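Local coordinates for recombination protein uvsY (Enterobacteria phage T4, PDB 4ZWS) that promotes assembly of the UvsX recombinase on single-stranded DNA and helps it displace bound gp32 during phage recombination and DNA synthesis, at residues M1-L6 against Y102-L106. Residues are numbered along the deposited sequence; the frame is centred on the assembly and turned at random.
Sequences MRLEDL and YWGIL
Leu106 lays its two methyl branches across the backbone of the chain start: Leu106 CD2 rests on Leu3 CA and CB, 3.7 Å from CB. Leu106 CD1 meets Met1 CB at 3.6 Å. The same CD2 also receives Leu6 CD1 at 4.0 Å, so one leucine of helix 91-135 touches Met1 ahead of helix 3-14 and Leu3 and Leu6 in its first turn. Tyr102 supplies the polar grip. With its ring carbon CG anti to the backbone N (chi1 -174°), the ring reaches out to the N-terminal segment, and its OH accepts the Leu3 N-H at 2.9 Å in an almost straight bond (178°). Met1 O lies near the ring plane at the edge, 3.7 Å from Tyr102 CE1. The Met1 side chain crosses Trp103 at about a right angle, its CG 4.2 Å from Trp103 CH2; the sulfur stands obliquely, 5.3 Å from the centroid of the six-membered ring, as a Met-aromatic contact. Trp103 also packs on Met46 and Ile49 of helix 21-64, and Glu4 OE2 forms a salt bridge with Lys44 of a second subunit, placing this helix-helix junction beside a subunit interface of the heptamer. Arg2 is the N-cap residue, and Leu3 N belongs to the first helical turn, where no preceding turn offers a carbonyl; the tyrosine hydroxyl thus satisfies an N-H at the helix start, while leucine and methionine carbons pack around it.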
# COMPACT_ATOMS: atom_id res chain seq x y z
N MET A 1 18.59 -22.66 14.41
CA MET A 1 17.80 -23.23 13.33
C MET A 1 18.52 -23.12 12.00
O MET A 1 19.16 -22.11 11.73
CB MET A 1 16.46 -22.51 13.22
CG MET A 1 15.68 -22.49 14.49
SD MET A 1 14.11 -21.70 14.24
CE MET A 1 13.44 -21.78 15.90
N ARG A 2 18.38 -24.14 11.16
CA ARG A 2 18.87 -24.06 9.79
C ARG A 2 17.70 -23.93 8.82
O ARG A 2 16.68 -24.62 8.96
CB ARG A 2 19.73 -25.29 9.43
CG ARG A 2 21.15 -25.17 9.94
CD ARG A 2 21.97 -26.45 9.81
NE ARG A 2 21.40 -27.57 10.53
CZ ARG A 2 22.07 -28.67 10.85
NH1 ARG A 2 23.36 -28.77 10.53
NH2 ARG A 2 21.47 -29.66 11.50
N LEU A 3 17.84 -23.03 7.85
CA LEU A 3 16.77 -22.80 6.89
C LEU A 3 16.32 -24.10 6.22
O LEU A 3 15.12 -24.36 6.08
CB LEU A 3 17.21 -21.80 5.82
CG LEU A 3 16.19 -21.61 4.70
CD1 LEU A 3 14.87 -21.14 5.27
CD2 LEU A 3 16.72 -20.63 3.67
N GLU A 4 17.28 -24.91 5.82
CA GLU A 4 16.96 -26.13 5.10
C GLU A 4 16.17 -27.10 5.99
O GLU A 4 15.33 -27.84 5.50
CB GLU A 4 18.24 -26.78 4.58
CG GLU A 4 18.90 -25.96 3.48
CD GLU A 4 19.59 -24.69 4.00
OE1 GLU A 4 19.75 -24.55 5.24
OE2 GLU A 4 19.94 -23.81 3.17
N ASP A 5 16.42 -27.07 7.30
CA ASP A 5 15.66 -27.91 8.22
C ASP A 5 14.19 -27.49 8.23
O ASP A 5 13.30 -28.34 8.20
CB ASP A 5 16.22 -27.85 9.64
CG ASP A 5 17.57 -28.53 9.77
OD1 ASP A 5 18.35 -28.13 10.66
OD2 ASP A 5 17.83 -29.50 9.01
N LEU A 6 13.96 -26.18 8.28
CA LEU A 6 12.60 -25.64 8.25
C LEU A 6 11.89 -25.98 6.95
O LEU A 6 10.72 -26.38 6.95
CB LEU A 6 12.62 -24.12 8.46
CG LEU A 6 13.09 -23.68 9.84
CD1 LEU A 6 13.03 -22.16 9.97
CD2 LEU A 6 12.22 -24.32 10.88
N TYR A 102 20.14 -13.65 8.46
CA TYR A 102 19.81 -15.06 8.26
C TYR A 102 18.60 -15.45 9.08
O TYR A 102 17.69 -16.12 8.58
CB TYR A 102 20.98 -15.94 8.68
CG TYR A 102 20.80 -17.41 8.38
CD1 TYR A 102 20.44 -18.30 9.39
CD2 TYR A 102 20.94 -17.92 7.09
CE1 TYR A 102 20.26 -19.66 9.14
CE2 TYR A 102 20.77 -19.28 6.82
CZ TYR A 102 20.43 -20.14 7.85
OH TYR A 102 20.26 -21.49 7.60
N TRP A 103 18.60 -15.04 10.34
CA TRP A 103 17.46 -15.23 11.23
C TRP A 103 16.24 -14.48 10.72
O TRP A 103 15.12 -14.97 10.83
CB TRP A 103 17.88 -14.83 12.63
CG TRP A 103 18.64 -15.94 13.29
CD1 TRP A 103 19.99 -16.08 13.36
CD2 TRP A 103 18.09 -16.94 14.16
NE1 TRP A 103 20.31 -17.18 14.12
CE2 TRP A 103 19.17 -17.71 14.64
CE3 TRP A 103 16.80 -17.28 14.56
CZ2 TRP A 103 18.99 -18.81 15.48
CZ3 TRP A 103 16.62 -18.36 15.40
CH2 TRP A 103 17.71 -19.11 15.85
N GLY A 104 16.46 -13.31 10.13
CA GLY A 104 15.37 -12.57 9.52
C GLY A 104 14.74 -13.41 8.42
O GLY A 104 13.53 -13.41 8.24
N ILE A 105 15.58 -14.13 7.68
CA ILE A 105 15.11 -15.02 6.62
C ILE A 105 14.28 -16.14 7.21
O ILE A 105 13.24 -16.49 6.66
CB ILE A 105 16.28 -15.58 5.79
CG1 ILE A 105 16.84 -14.48 4.89
CG2 ILE A 105 15.80 -16.70 4.89
CD1 ILE A 105 18.00 -14.91 4.01
N LEU A 106 14.74 -16.69 8.33
CA LEU A 106 13.99 -17.75 9.00
C LEU A 106 12.64 -17.22 9.44
O LEU A 106 11.62 -17.90 9.29
CB LEU A 106 14.75 -18.31 10.20
CG LEU A 106 16.14 -18.89 9.95
CD1 LEU A 106 16.69 -19.49 11.21
CD2 LEU A 106 16.09 -19.91 8.82